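Local coordinates for serine-tRNA ligase (Naegleria fowleri, PDB 6BLJ), which probably charges tRNA(Ser) with serine in the cytoplasm, using ATP to activate the amino acid through a seryl-adenylate intermediate and releasing AMP, at residues A[9-14]-A[417-422]; A[31-36]-A[381-386]; A[44-49]-A[140-145]; A[254-257]-A[263-266]; A[347-352]-A[437-442]. All coordinates share one frame; numbering follows the deposited sequence.

Contact 1: A[9-14]-A[417-422]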
# COMPACT_ATOMS: atom_id res chain seq x y z
N MET A 9 30.58 -8.91 -14.16
CA MET A 9 29.19 -9.29 -13.96
C MET A 9 29.07 -10.02 -12.64
O MET A 9 29.97 -10.76 -12.24
CB MET A 9 28.69 -10.20 -15.08
CG MET A 9 28.78 -9.61 -16.48
SD MET A 9 27.83 -8.08 -16.65
CE MET A 9 29.17 -6.86 -16.66
N LEU A 10 27.94 -9.82 -11.96
CA LEU A 10 27.64 -10.52 -10.72
C LEU A 10 27.01 -11.87 -11.06
O LEU A 10 25.88 -11.92 -11.56
CB LEU A 10 26.70 -9.67 -9.86
CG LEU A 10 26.27 -10.29 -8.53
CD1 LEU A 10 27.48 -10.45 -7.61
CD2 LEU A 10 25.15 -9.46 -7.87
N ASP A 11 27.74 -12.95 -10.81
CA ASP A 11 27.21 -14.31 -10.91
C ASP A 11 27.86 -15.18 -9.85
O ASP A 11 28.84 -14.78 -9.20
CB ASP A 11 27.40 -14.90 -12.32
CG ASP A 11 28.88 -15.09 -12.70
OD1 ASP A 11 29.78 -14.86 -11.87
OD2 ASP A 11 29.14 -15.45 -13.87
N ILE A 12 27.36 -16.41 -9.70
CA ILE A 12 27.81 -17.24 -8.59
C ILE A 12 29.30 -17.54 -8.71
O ILE A 12 30.00 -17.62 -7.69
CB ILE A 12 26.97 -18.53 -8.52
CG1 ILE A 12 27.36 -19.37 -7.29
CG2 ILE A 12 27.04 -19.32 -9.81
CD1 ILE A 12 27.24 -18.63 -5.98
N ASN A 13 29.82 -17.65 -9.93
CA ASN A 13 31.24 -17.95 -10.12
C ASN A 13 32.14 -16.87 -9.55
O ASN A 13 33.23 -17.17 -9.05
CB ASN A 13 31.53 -18.18 -11.60
CG ASN A 13 31.18 -19.59 -12.05
OD1 ASN A 13 31.26 -20.54 -11.27
ND2 ASN A 13 30.79 -19.74 -13.32
N LEU A 14 31.70 -15.61 -9.59
CA LEU A 14 32.53 -14.53 -9.05
C LEU A 14 32.78 -14.72 -7.56
O LEU A 14 33.80 -14.25 -7.03
CB LEU A 14 31.84 -13.18 -9.30
CG LEU A 14 32.68 -11.93 -9.03
CD1 LEU A 14 33.93 -11.90 -9.91
CD2 LEU A 14 31.84 -10.67 -9.24
N GLN A 417 19.20 -7.04 -15.06
CA GLN A 417 17.80 -7.31 -15.40
C GLN A 417 17.66 -8.38 -16.48
O GLN A 417 16.67 -9.12 -16.48
CB GLN A 417 17.09 -6.03 -15.86
CG GLN A 417 15.63 -5.91 -15.35
CD GLN A 417 15.56 -5.76 -13.82
OE1 GLN A 417 16.23 -4.91 -13.24
NE2 GLN A 417 14.75 -6.60 -13.16
N THR A 418 18.60 -8.43 -17.43
CA THR A 418 18.51 -9.46 -18.46
C THR A 418 18.61 -10.85 -17.86
O THR A 418 18.05 -11.81 -18.42
CB THR A 418 19.60 -9.28 -19.52
OG1 THR A 418 20.88 -9.34 -18.90
CG2 THR A 418 19.46 -7.94 -20.25
N ARG A 419 19.34 -11.00 -16.75
CA ARG A 419 19.33 -12.27 -16.02
C ARG A 419 17.93 -12.62 -15.52
O ARG A 419 17.46 -13.75 -15.69
CB ARG A 419 20.30 -12.21 -14.84
CG ARG A 419 21.73 -12.49 -15.20
CD ARG A 419 22.66 -12.33 -14.01
NE ARG A 419 24.04 -12.21 -14.48
CZ ARG A 419 24.82 -13.25 -14.76
NH1 ARG A 419 24.36 -14.49 -14.60
NH2 ARG A 419 26.05 -13.05 -15.19
N ARG A 420 17.26 -11.66 -14.90
CA ARG A 420 15.95 -11.92 -14.33
C ARG A 420 14.90 -12.13 -15.42
O ARG A 420 13.91 -12.84 -15.19
CB ARG A 420 15.57 -10.77 -13.39
CG ARG A 420 16.48 -10.71 -12.17
CD ARG A 420 16.48 -9.35 -11.48
NE ARG A 420 17.06 -9.43 -10.14
CZ ARG A 420 18.36 -9.52 -9.88
NH1 ARG A 420 19.26 -9.53 -10.86
NH2 ARG A 420 18.79 -9.59 -8.62
N LEU A 421 15.10 -11.55 -16.59
CA LEU A 421 14.19 -11.67 -17.72
C LEU A 421 14.62 -12.74 -18.71
O LEU A 421 13.91 -12.98 -19.70
CB LEU A 421 14.08 -10.31 -18.44
CG LEU A 421 13.33 -9.18 -17.73
CD1 LEU A 421 13.68 -7.84 -18.33
CD2 LEU A 421 11.84 -9.43 -17.84
N GLU A 422 15.77 -13.38 -18.48
CA GLU A 422 16.33 -14.41 -19.36
C GLU A 422 16.50 -13.89 -20.80
O GLU A 422 16.12 -14.56 -21.77
CB GLU A 422 15.49 -15.68 -19.32
CG GLU A 422 15.47 -16.34 -17.95
CD GLU A 422 14.80 -17.70 -17.97
OE1 GLU A 422 15.25 -18.57 -18.74
OE2 GLU A 422 13.81 -17.89 -17.22
O HOH W 1 26.74 -16.00 -15.58

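Contact 2: A[31-36]-A[381-386]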
# COMPACT_ATOMS: atom_id res chain seq x y z
N ARG A 31 30.45 -2.34 -0.17
CA ARG A 31 30.90 -1.19 0.63
C ARG A 31 30.62 0.12 -0.09
O ARG A 31 30.14 1.08 0.53
CB ARG A 31 32.38 -1.33 0.96
CG ARG A 31 32.69 -2.42 1.97
CD ARG A 31 34.12 -2.36 2.47
NE ARG A 31 35.06 -2.87 1.47
CZ ARG A 31 35.50 -4.12 1.45
NH1 ARG A 31 35.10 -4.99 2.37
NH2 ARG A 31 36.35 -4.50 0.49
N ARG A 32 30.90 0.18 -1.40
CA ARG A 32 30.59 1.39 -2.16
C ARG A 32 29.09 1.68 -2.17
O ARG A 32 28.69 2.85 -2.20
CB ARG A 32 31.14 1.27 -3.58
CG ARG A 32 32.69 1.18 -3.59
CD ARG A 32 33.24 0.99 -4.99
NE ARG A 32 34.70 1.14 -5.02
CZ ARG A 32 35.48 0.72 -6.01
NH1 ARG A 32 34.96 0.10 -7.07
NH2 ARG A 32 36.80 0.90 -5.94
N ARG A 33 28.26 0.64 -2.17
CA ARG A 33 26.82 0.83 -2.07
C ARG A 33 26.36 1.14 -0.66
O ARG A 33 25.17 1.40 -0.45
CB ARG A 33 26.06 -0.41 -2.58
CG ARG A 33 26.21 -0.68 -4.07
CD ARG A 33 25.33 -1.84 -4.53
NE ARG A 33 25.26 -1.93 -5.99
CZ ARG A 33 24.43 -1.22 -6.74
NH1 ARG A 33 23.61 -0.36 -6.17
NH2 ARG A 33 24.42 -1.36 -8.06
N PHE A 34 27.27 1.08 0.32
CA PHE A 34 26.90 1.20 1.73
C PHE A 34 25.78 0.21 2.05
O PHE A 34 24.76 0.56 2.64
CB PHE A 34 26.53 2.65 2.08
CG PHE A 34 27.68 3.60 1.91
CD1 PHE A 34 28.51 3.90 2.98
CD2 PHE A 34 27.97 4.14 0.67
CE1 PHE A 34 29.59 4.74 2.82
CE2 PHE A 34 29.05 4.98 0.49
CZ PHE A 34 29.86 5.29 1.57
N ALA A 35 25.97 -1.03 1.59
CA ALA A 35 24.99 -2.09 1.75
C ALA A 35 25.57 -3.20 2.64
O ALA A 35 26.63 -3.06 3.25
CB ALA A 35 24.54 -2.62 0.38
N ASP A 36 24.86 -4.32 2.70
CA ASP A 36 25.23 -5.40 3.62
C ASP A 36 26.39 -6.18 3.01
O ASP A 36 26.20 -6.95 2.06
CB ASP A 36 24.02 -6.28 3.90
CG ASP A 36 24.29 -7.33 4.97
OD1 ASP A 36 25.42 -7.41 5.50
OD2 ASP A 36 23.34 -8.07 5.29
N LEU A 381 22.84 4.65 -6.08
CA LEU A 381 22.42 3.80 -7.19
C LEU A 381 21.43 2.74 -6.70
O LEU A 381 21.59 2.17 -5.62
CB LEU A 381 23.63 3.10 -7.82
CG LEU A 381 24.71 3.99 -8.44
CD1 LEU A 381 25.89 3.16 -8.89
CD2 LEU A 381 24.14 4.79 -9.62
N ASN A 382 20.39 2.48 -7.50
CA ASN A 382 19.54 1.35 -7.16
C ASN A 382 20.28 0.04 -7.49
O ASN A 382 21.38 0.04 -8.05
CB ASN A 382 18.17 1.47 -7.85
CG ASN A 382 18.23 1.29 -9.37
OD1 ASN A 382 19.15 0.69 -9.91
ND2 ASN A 382 17.23 1.82 -10.05
N ASN A 383 19.65 -1.09 -7.16
CA ASN A 383 20.37 -2.36 -7.22
C ASN A 383 20.75 -2.73 -8.64
O ASN A 383 21.77 -3.40 -8.85
CB ASN A 383 19.54 -3.48 -6.60
CG ASN A 383 19.50 -3.38 -5.08
OD1 ASN A 383 20.43 -2.88 -4.45
ND2 ASN A 383 18.41 -3.87 -4.49
N ALA A 384 19.96 -2.33 -9.63
CA ALA A 384 20.22 -2.75 -11.00
C ALA A 384 21.34 -1.96 -11.66
O ALA A 384 22.02 -2.49 -12.54
CB ALA A 384 18.93 -2.64 -11.83
N ALA A 385 21.55 -0.69 -11.27
CA ALA A 385 22.44 0.18 -12.02
C ALA A 385 23.91 -0.01 -11.62
O ALA A 385 24.25 0.06 -10.43
CB ALA A 385 22.03 1.64 -11.83
N ALA A 386 24.78 -0.20 -12.61
CA ALA A 386 26.22 -0.18 -12.37
C ALA A 386 26.80 1.23 -12.39
O ALA A 386 27.89 1.46 -11.85
CB ALA A 386 26.94 -1.04 -13.41
O HOH W 2 23.81 1.81 -3.94

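Contact 3: A[44-49]-A[140-145]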
# COMPACT_ATOMS: atom_id res chain seq x y z
N ILE A 44 28.88 -17.41 -0.11
CA ILE A 44 29.98 -18.37 -0.18
C ILE A 44 29.69 -19.58 0.71
O ILE A 44 29.83 -20.73 0.27
CB ILE A 44 31.31 -17.70 0.21
CG1 ILE A 44 31.69 -16.64 -0.83
CG2 ILE A 44 32.43 -18.74 0.32
CD1 ILE A 44 32.85 -15.77 -0.40
N GLU A 45 29.25 -19.33 1.95
CA GLU A 45 28.95 -20.42 2.88
C GLU A 45 27.85 -21.32 2.34
O GLU A 45 27.97 -22.55 2.35
CB GLU A 45 28.58 -19.86 4.25
N LEU A 46 26.75 -20.72 1.86
CA LEU A 46 25.64 -21.51 1.33
C LEU A 46 26.05 -22.26 0.07
O LEU A 46 25.54 -23.36 -0.18
CB LEU A 46 24.44 -20.61 1.05
CG LEU A 46 23.75 -19.98 2.26
CD1 LEU A 46 22.76 -18.89 1.83
CD2 LEU A 46 23.06 -21.04 3.10
N ASP A 47 26.93 -21.68 -0.75
CA ASP A 47 27.39 -22.39 -1.94
C ASP A 47 28.21 -23.61 -1.55
O ASP A 47 28.08 -24.68 -2.17
CB ASP A 47 28.21 -21.45 -2.83
CG ASP A 47 28.66 -22.09 -4.12
OD1 ASP A 47 27.80 -22.52 -4.93
OD2 ASP A 47 29.88 -22.12 -4.36
N GLU A 48 29.05 -23.48 -0.52
CA GLU A 48 29.85 -24.62 -0.07
C GLU A 48 28.97 -25.72 0.51
O GLU A 48 29.18 -26.90 0.22
CB GLU A 48 30.89 -24.16 0.94
CG GLU A 48 32.05 -23.43 0.30
CD GLU A 48 32.96 -22.78 1.30
OE1 GLU A 48 32.62 -22.80 2.50
OE2 GLU A 48 34.02 -22.25 0.89
N VAL A 49 27.97 -25.35 1.32
CA VAL A 49 27.06 -26.36 1.86
C VAL A 49 26.31 -27.05 0.74
O VAL A 49 26.11 -28.28 0.76
CB VAL A 49 26.10 -25.72 2.89
CG1 VAL A 49 25.05 -26.72 3.32
CG2 VAL A 49 26.89 -25.23 4.09
N GLU A 140 20.23 -25.03 -2.95
CA GLU A 140 20.48 -24.23 -4.15
C GLU A 140 19.61 -22.98 -4.15
O GLU A 140 20.08 -21.87 -4.42
CB GLU A 140 20.24 -25.06 -5.40
CG GLU A 140 20.44 -24.29 -6.70
CD GLU A 140 20.52 -25.20 -7.91
OE1 GLU A 140 20.70 -26.42 -7.72
OE2 GLU A 140 20.40 -24.69 -9.04
N LYS A 141 18.31 -23.15 -3.86
CA LYS A 141 17.42 -22.00 -3.80
C LYS A 141 17.81 -21.05 -2.67
O LYS A 141 17.73 -19.83 -2.83
CB LYS A 141 15.97 -22.46 -3.62
N GLU A 142 18.26 -21.60 -1.54
CA GLU A 142 18.64 -20.75 -0.41
C GLU A 142 19.83 -19.87 -0.77
O GLU A 142 19.87 -18.68 -0.41
CB GLU A 142 18.96 -21.62 0.81
CG GLU A 142 19.04 -20.88 2.12
CD GLU A 142 19.25 -21.83 3.29
OE1 GLU A 142 18.76 -22.98 3.22
OE2 GLU A 142 19.85 -21.39 4.30
N ARG A 143 20.81 -20.44 -1.48
CA ARG A 143 21.94 -19.67 -1.97
C ARG A 143 21.49 -18.61 -2.98
O ARG A 143 21.89 -17.44 -2.89
CB ARG A 143 22.97 -20.59 -2.62
CG ARG A 143 24.18 -19.89 -3.20
CD ARG A 143 24.88 -20.79 -4.22
NE ARG A 143 24.04 -21.07 -5.38
CZ ARG A 143 24.33 -21.98 -6.30
NH1 ARG A 143 25.42 -22.73 -6.17
NH2 ARG A 143 23.52 -22.17 -7.33
N ASP A 144 20.68 -19.02 -3.95
CA ASP A 144 20.25 -18.10 -5.00
C ASP A 144 19.40 -16.96 -4.43
O ASP A 144 19.42 -15.85 -4.97
CB ASP A 144 19.47 -18.87 -6.07
CG ASP A 144 20.37 -19.77 -6.93
OD1 ASP A 144 21.61 -19.64 -6.87
OD2 ASP A 144 19.82 -20.62 -7.67
N ASP A 145 18.68 -17.21 -3.33
CA ASP A 145 17.86 -16.17 -2.72
C ASP A 145 18.71 -15.08 -2.08
O ASP A 145 18.34 -13.91 -2.08
CB ASP A 145 16.91 -16.76 -1.68
CG ASP A 145 15.69 -17.42 -2.30
OD1 ASP A 145 15.51 -17.36 -3.54
OD2 ASP A 145 14.90 -18.00 -1.53

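Contact 4: A[254-257]-A[263-266]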
# COMPACT_ATOMS: atom_id res chain seq x y z
N GLN A 254 4.55 -9.65 -14.28
CA GLN A 254 5.47 -9.06 -15.24
C GLN A 254 6.25 -7.91 -14.60
O GLN A 254 7.47 -7.80 -14.78
CB GLN A 254 4.68 -8.58 -16.46
CG GLN A 254 4.07 -9.73 -17.27
CD GLN A 254 5.07 -10.39 -18.18
OE1 GLN A 254 5.72 -9.72 -18.98
NE2 GLN A 254 5.19 -11.72 -18.09
N MET A 255 5.55 -7.05 -13.85
CA MET A 255 6.24 -5.93 -13.21
C MET A 255 7.30 -6.42 -12.22
O MET A 255 8.37 -5.81 -12.08
CB MET A 255 5.22 -5.03 -12.51
CG MET A 255 5.82 -3.77 -11.85
SD MET A 255 6.55 -2.65 -13.07
CE MET A 255 5.09 -1.77 -13.63
N LYS A 256 7.04 -7.54 -11.53
CA LYS A 256 8.03 -8.05 -10.58
C LYS A 256 9.34 -8.46 -11.26
O LYS A 256 10.38 -8.51 -10.59
CB LYS A 256 7.44 -9.24 -9.81
CG LYS A 256 6.62 -8.80 -8.60
CD LYS A 256 5.60 -9.84 -8.15
CE LYS A 256 6.25 -11.03 -7.49
NZ LYS A 256 5.23 -12.03 -7.03
N LYS A 257 9.32 -8.71 -12.57
CA LYS A 257 10.54 -9.07 -13.29
C LYS A 257 11.39 -7.88 -13.70
O LYS A 257 12.54 -8.08 -14.10
CB LYS A 257 10.20 -9.88 -14.55
CG LYS A 257 9.41 -11.18 -14.30
CD LYS A 257 9.03 -11.86 -15.62
CE LYS A 257 8.26 -13.17 -15.43
NZ LYS A 257 9.15 -14.25 -14.90
N GLN A 263 9.65 -0.30 -4.96
CA GLN A 263 8.94 0.64 -5.83
C GLN A 263 7.44 0.44 -5.73
O GLN A 263 6.66 1.36 -5.97
CB GLN A 263 9.35 0.43 -7.29
CG GLN A 263 10.80 0.71 -7.62
CD GLN A 263 11.13 0.25 -9.03
OE1 GLN A 263 11.87 -0.71 -9.23
NE2 GLN A 263 10.57 0.93 -10.03
N PHE A 264 7.03 -0.77 -5.40
CA PHE A 264 5.63 -1.13 -5.39
C PHE A 264 4.84 -0.31 -4.37
O PHE A 264 3.70 0.09 -4.63
CB PHE A 264 5.54 -2.62 -5.13
CG PHE A 264 6.11 -3.46 -6.25
CD1 PHE A 264 5.33 -4.35 -6.92
CD2 PHE A 264 7.45 -3.38 -6.59
CE1 PHE A 264 5.84 -5.12 -7.95
CE2 PHE A 264 7.97 -4.15 -7.62
CZ PHE A 264 7.16 -5.02 -8.29
N ASP A 265 5.44 -0.02 -3.21
CA ASP A 265 4.71 0.74 -2.22
C ASP A 265 4.84 2.24 -2.45
O ASP A 265 3.87 2.98 -2.27
CB ASP A 265 5.16 0.34 -0.81
CG ASP A 265 4.67 -1.07 -0.43
OD1 ASP A 265 3.53 -1.45 -0.82
OD2 ASP A 265 5.40 -1.79 0.23
N GLU A 266 6.02 2.71 -2.88
CA GLU A 266 6.28 4.14 -3.00
C GLU A 266 5.84 4.70 -4.34
O GLU A 266 5.45 5.88 -4.42
CB GLU A 266 7.76 4.45 -2.79
CG GLU A 266 8.09 5.95 -2.53
CD GLU A 266 8.08 6.82 -3.80
OE1 GLU A 266 8.33 6.28 -4.89
OE2 GLU A 266 7.82 8.05 -3.70

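Contact 5: A[347-352]-A[437-442]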
# COMPACT_ATOMS: atom_id res chain seq x y z
N ASN A 347 33.14 -4.06 -23.97
CA ASN A 347 32.72 -2.78 -23.40
C ASN A 347 31.66 -2.06 -24.24
O ASN A 347 31.49 -0.85 -24.12
CB ASN A 347 33.92 -1.84 -23.18
CG ASN A 347 34.71 -2.19 -21.93
OD1 ASN A 347 34.15 -2.60 -20.92
ND2 ASN A 347 36.03 -2.04 -22.01
N LYS A 348 30.90 -2.81 -25.06
CA LYS A 348 29.90 -2.18 -25.90
C LYS A 348 28.81 -1.49 -25.09
O LYS A 348 28.33 -0.42 -25.48
CB LYS A 348 29.26 -3.20 -26.85
CG LYS A 348 29.91 -3.21 -28.22
CD LYS A 348 29.86 -4.55 -28.86
CE LYS A 348 30.73 -4.54 -30.12
NZ LYS A 348 30.64 -5.84 -30.81
N SER A 349 28.41 -2.08 -23.97
CA SER A 349 27.35 -1.42 -23.20
C SER A 349 27.85 -0.10 -22.61
O SER A 349 27.08 0.87 -22.54
CB SER A 349 26.81 -2.35 -22.11
OG SER A 349 27.77 -2.62 -21.10
N TRP A 350 29.14 -0.03 -22.24
CA TRP A 350 29.72 1.22 -21.75
C TRP A 350 29.86 2.25 -22.87
O TRP A 350 29.68 3.45 -22.64
CB TRP A 350 31.08 0.94 -21.08
CG TRP A 350 30.84 0.13 -19.85
CD1 TRP A 350 31.20 -1.17 -19.63
CD2 TRP A 350 30.08 0.53 -18.70
NE1 TRP A 350 30.74 -1.59 -18.40
CE2 TRP A 350 30.04 -0.56 -17.82
CE3 TRP A 350 29.44 1.72 -18.34
CZ2 TRP A 350 29.39 -0.50 -16.59
CZ3 TRP A 350 28.79 1.78 -17.11
CH2 TRP A 350 28.77 0.68 -16.26
N GLU A 351 30.19 1.80 -24.09
CA GLU A 351 30.16 2.72 -25.22
C GLU A 351 28.73 3.20 -25.50
O GLU A 351 28.52 4.38 -25.82
CB GLU A 351 30.76 2.04 -26.45
CG GLU A 351 32.25 1.74 -26.30
CD GLU A 351 32.79 0.83 -27.38
OE1 GLU A 351 32.04 0.50 -28.32
OE2 GLU A 351 33.97 0.43 -27.28
N MET A 352 27.75 2.32 -25.35
CA MET A 352 26.36 2.74 -25.58
C MET A 352 25.89 3.73 -24.52
O MET A 352 25.09 4.63 -24.81
CB MET A 352 25.46 1.50 -25.63
CG MET A 352 24.03 1.77 -26.08
SD MET A 352 23.95 2.50 -27.73
CE MET A 352 24.76 1.24 -28.72
N PHE A 437 24.38 -13.50 -21.01
CA PHE A 437 23.24 -12.59 -21.05
C PHE A 437 23.59 -11.28 -21.75
O PHE A 437 24.75 -10.84 -21.74
CB PHE A 437 22.70 -12.32 -19.64
CG PHE A 437 22.24 -13.56 -18.93
CD1 PHE A 437 20.93 -14.02 -19.10
CD2 PHE A 437 23.10 -14.29 -18.13
CE1 PHE A 437 20.49 -15.17 -18.48
CE2 PHE A 437 22.67 -15.45 -17.50
CZ PHE A 437 21.37 -15.89 -17.67
N CYS A 438 22.59 -10.67 -22.36
CA CYS A 438 22.76 -9.34 -22.94
C CYS A 438 22.88 -8.30 -21.83
O CYS A 438 22.65 -8.58 -20.65
CB CYS A 438 21.59 -8.99 -23.86
SG CYS A 438 21.43 -10.07 -25.30
N HIS A 439 23.22 -7.07 -22.23
CA HIS A 439 23.16 -5.92 -21.34
C HIS A 439 21.99 -5.03 -21.75
O HIS A 439 21.62 -4.97 -22.92
CB HIS A 439 24.44 -5.08 -21.39
CG HIS A 439 25.64 -5.77 -20.82
ND1 HIS A 439 26.82 -5.11 -20.54
CD2 HIS A 439 25.85 -7.06 -20.47
CE1 HIS A 439 27.70 -5.97 -20.06
NE2 HIS A 439 27.13 -7.16 -20.00
N MET A 440 21.44 -4.31 -20.76
CA MET A 440 20.36 -3.37 -20.99
C MET A 440 20.68 -2.02 -20.36
O MET A 440 21.21 -1.95 -19.24
CB MET A 440 19.02 -3.88 -20.42
CG MET A 440 18.22 -4.78 -21.34
SD MET A 440 16.74 -5.38 -20.48
CE MET A 440 15.92 -6.16 -21.86
N LEU A 441 20.34 -0.96 -21.08
CA LEU A 441 20.51 0.42 -20.64
C LEU A 441 19.22 1.20 -20.88
O LEU A 441 18.44 0.88 -21.78
CB LEU A 441 21.65 1.13 -21.40
CG LEU A 441 23.02 0.46 -21.40
CD1 LEU A 441 23.17 -0.43 -22.63
CD2 LEU A 441 24.11 1.53 -21.35
N ASN A 442 19.03 2.27 -20.09
CA ASN A 442 17.94 3.19 -20.36
C ASN A 442 18.38 4.61 -20.02
O ASN A 442 19.23 4.83 -19.16
CB ASN A 442 16.68 2.86 -19.54
CG ASN A 442 16.86 3.11 -18.06
OD1 ASN A 442 17.39 2.27 -17.34
ND2 ASN A 442 16.43 4.27 -17.60

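Contact 1: A[9-14]-A[417-422]
Arg419 reaches from helix 416-421 to the N-terminal loop and lays its guanidinium against the backbone of Leu10 and the beta carbons of Met9 and Asp11. The tight side is one guanidinium face, where Leu10 O sits 3.4 Å above the plane, offset toward the rim. Of the Arg419 atoms, NE comes nearest to Leu10 O, at 3.5 Å, but the angle is too poor for a hydrogen bond, so the carbonyl packs on the cation without accepting from it. Met9 CB comes to the guanidinium edge, 3.9 Å from Arg419 NH2, and Asp11 CB lies obliquely, 3.7 Å from the same nitrogen. The Arg419 chain is extended from CG to NE, which lets its head span a backbone separation of 9.6 Å between the alpha carbons of Asp11 and Arg419.

The looser side is polar and wet. Asp11 OD2 stays 4.1 Å from Arg419 NH2, beyond a salt bridge, with carboxylate and guanidinium planes turned 74° apart. Water 1 joins them, donating to Asp11 OD2 and accepting from Arg419 NH1. The direct ion pair of Arg419 is with Asp415, through NH2. The other carboxylate oxygen, Asp11 OD1, accepts from Leu14 N in an Asx motif that ties the side chain to the turn after it.

Around this join between the N-terminal region and the class II core, Leu10 packs on Ile26 of helix 23-32 and Leu147 of helix 114-147, while Met9 touches His439 and Arg419 touches Phe437 on strand 436-447.

Contact 2: A[31-36]-A[381-386]
Arg33, near the end of helix 23-32, drives its guanidinium into the loop 381-386 and meets a cluster of backbone carbonyls. Its hydrogen bonds differ in quality. The sound one runs from Arg33 NH1 to Asn382 O, 2.9 Å with an angle of 143° at the hydrogen; the donor stands above the carbonyl plane, 65° out of it. Arg33 NH2 makes two weak bonds, to Ala385 O at 2.8 Å and to Asn382 O at 3.3 Å. Asn382 O therefore receives both terminal nitrogens, and Arg33 NE is taken by Asn152 O, which further fixes the rotation of the buried cation.

Helix 23-32 closes in a Schellman motif at Phe34, whose positive phi turns the chain away just past Arg33. The arginine, extended from CG to NE, thus ties this helix end of the N-terminal region to the loop between strands 371-375 and 387-394 of the catalytic core.

As for water, water 2 lies 2.8 Å from Leu381 O and can donate to it, and Arg33 NH1 donates weakly to the same molecule.

Van der Waals contact is slight: Leu381 CB lies 3.8 Å from Arg33 NH1, and Asn383 CA sits over one guanidinium face.

Within the loop, Asn382 OD1 accepts from Ala385 N at 3.1 Å, nearly along the C=O axis, in an Asx motif that shapes the turn offering its carbonyls. Phe34 packs on Asp399 of the second subunit.

Contact 3: A[44-49]-A[140-145]
The long antiparallel pair of helices 38-76 and 114-147 is clasped here near its base, where Leu46 and Asp47 of one helix meet Glu142 and Arg143 of the other. The local axes approach to 8.8 Å at a crossing angle of -164°. Leu46 points toward the partner helix: its CB packs against Arg143 CB at 4.0 Å, while CD1 lies over the Glu142 backbone. Glu142 crosses the leucine at about a right angle, bringing OE2 to 3.4 Å from Leu46 CD2.

Beside the leucine, Asp47 and Arg143 run side by side, pointing the same way. Arg143 NH1 donates to Asp47 OD1 at 2.7 Å in a salt bridge, meeting the oxygen nearly along its C-O bond. A bend at chi3 (64°) turns the guanidinium so that its other edge is gripped by Asp144: NE and NH2 both donate to Asp144 OD1, each at 3.2 Å. The cation is thus pinned between two carboxylates, and Trp50 adds a cation-pi contact. Asp47 OD1 has a second partner in Arg16. Such a two-helix antiparallel coiled coil is characteristic of the N-terminal domain of seryl-tRNA synthetases, the arm that in relatives reaches out to the long variable arm of tRNA(Ser).

Contact 4: A[254-257]-A[263-266]
Two short helices, 252-256 and 263-266, face each other across a brief linking loop with their nearest alpha carbons, those of Lys256 and Phe264, 9.0 Å apart. The pair follows strand 249-251 in the catalytic part of this class II synthetase, and Phe264 alone bridges it from the second helix. Its ring points back at the first helix and presents the CE1-CZ side to two aliphatic chains. Lys256 crosses it at about a right angle, CG lying 3.8 Å from both Phe264 CE1 and CZ. Met255 and the phenylalanine pass one another pointing opposite ways, with Met255 CG 4.0 Å from Phe264 CZ. Both approaches are oblique to the ring.

The far ends of these chains leave the contact. Met255 bends at chi2 and chi3, carrying its sulfur away from the ring. Lys256 turns at chi3 (71°), which lets CG rest on the phenylalanine while NZ goes to a salt bridge with Glu253. Tyr279 meets the Phe264 ring with planes nearly perpendicular.

Other subunits come close by: Asp265 accepts from Gly275 N of the third, and Gln254 bonds to Gln208 of the fourth. At the contact itself, Phe264 CZ also lies 3.9 Å from Lys256 CA.

Contact 5: A[347-352]-A[437-442]
Ser349 sets its CB and OG against the imidazole of His439, joining the first turn of helix 348-366 to strand 436-447 of the class II core sheet. Helix and strand run almost parallel, their local axes 9° apart and 9.1 Å from each other, so the helix packs along one side of the strand and receives the alternate residues His439 and Leu441. The hydrogen bond between Ser349 OG and His439 ND1 is 2.7 Å long, with the hydroxyl at the ring edge and in its plane; either atom could be the donor. The serine holds OG between its backbone N and carbonyl carbon (chi1 67°), the position from which it reaches the imidazole. Asn412 ND2 on strand 404-412 is a second partner of this buried hydroxyl. Thr342 of strand 332-342 touches both Ser349 and His439.

Two residues along the strand the contact turns apolar. Leu441 turns both methyls to the helix: CD1 lies 4.1 Å from Ser349 CB and 4.2 Å from Met352 CG. Met352 crosses the leucine obliquely, its later bends leading its end away, and also packs on Val340. Leu441 CD2 presses on the helix backbone, 3.3 Å from Ser349 O.

Contacts 1 and 2 tie the N-terminal region to the class II core, contact 3 lies in the long helical arm, and contacts 4 and 5 belong to the catalytic part of the chain. Contacts 1 and 5, their centres about 14 Å apart, touch, Thr418 OG1 reaching Cys438 O. Contact 3, its centre about 15 Å from that of contact 1, meets it through Ile12 on Arg143. Contact 4 touches contact 1 through Gln417 and Lys257, and contact 2 touches contact 5 through Ala386 and Trp350. Along the chain, contacts 2, 3 and 4 fall between the segments of contact 1, while contact 5 alternates with contacts 1 and 2, so segments some 400 residues apart meet beside the arm's base.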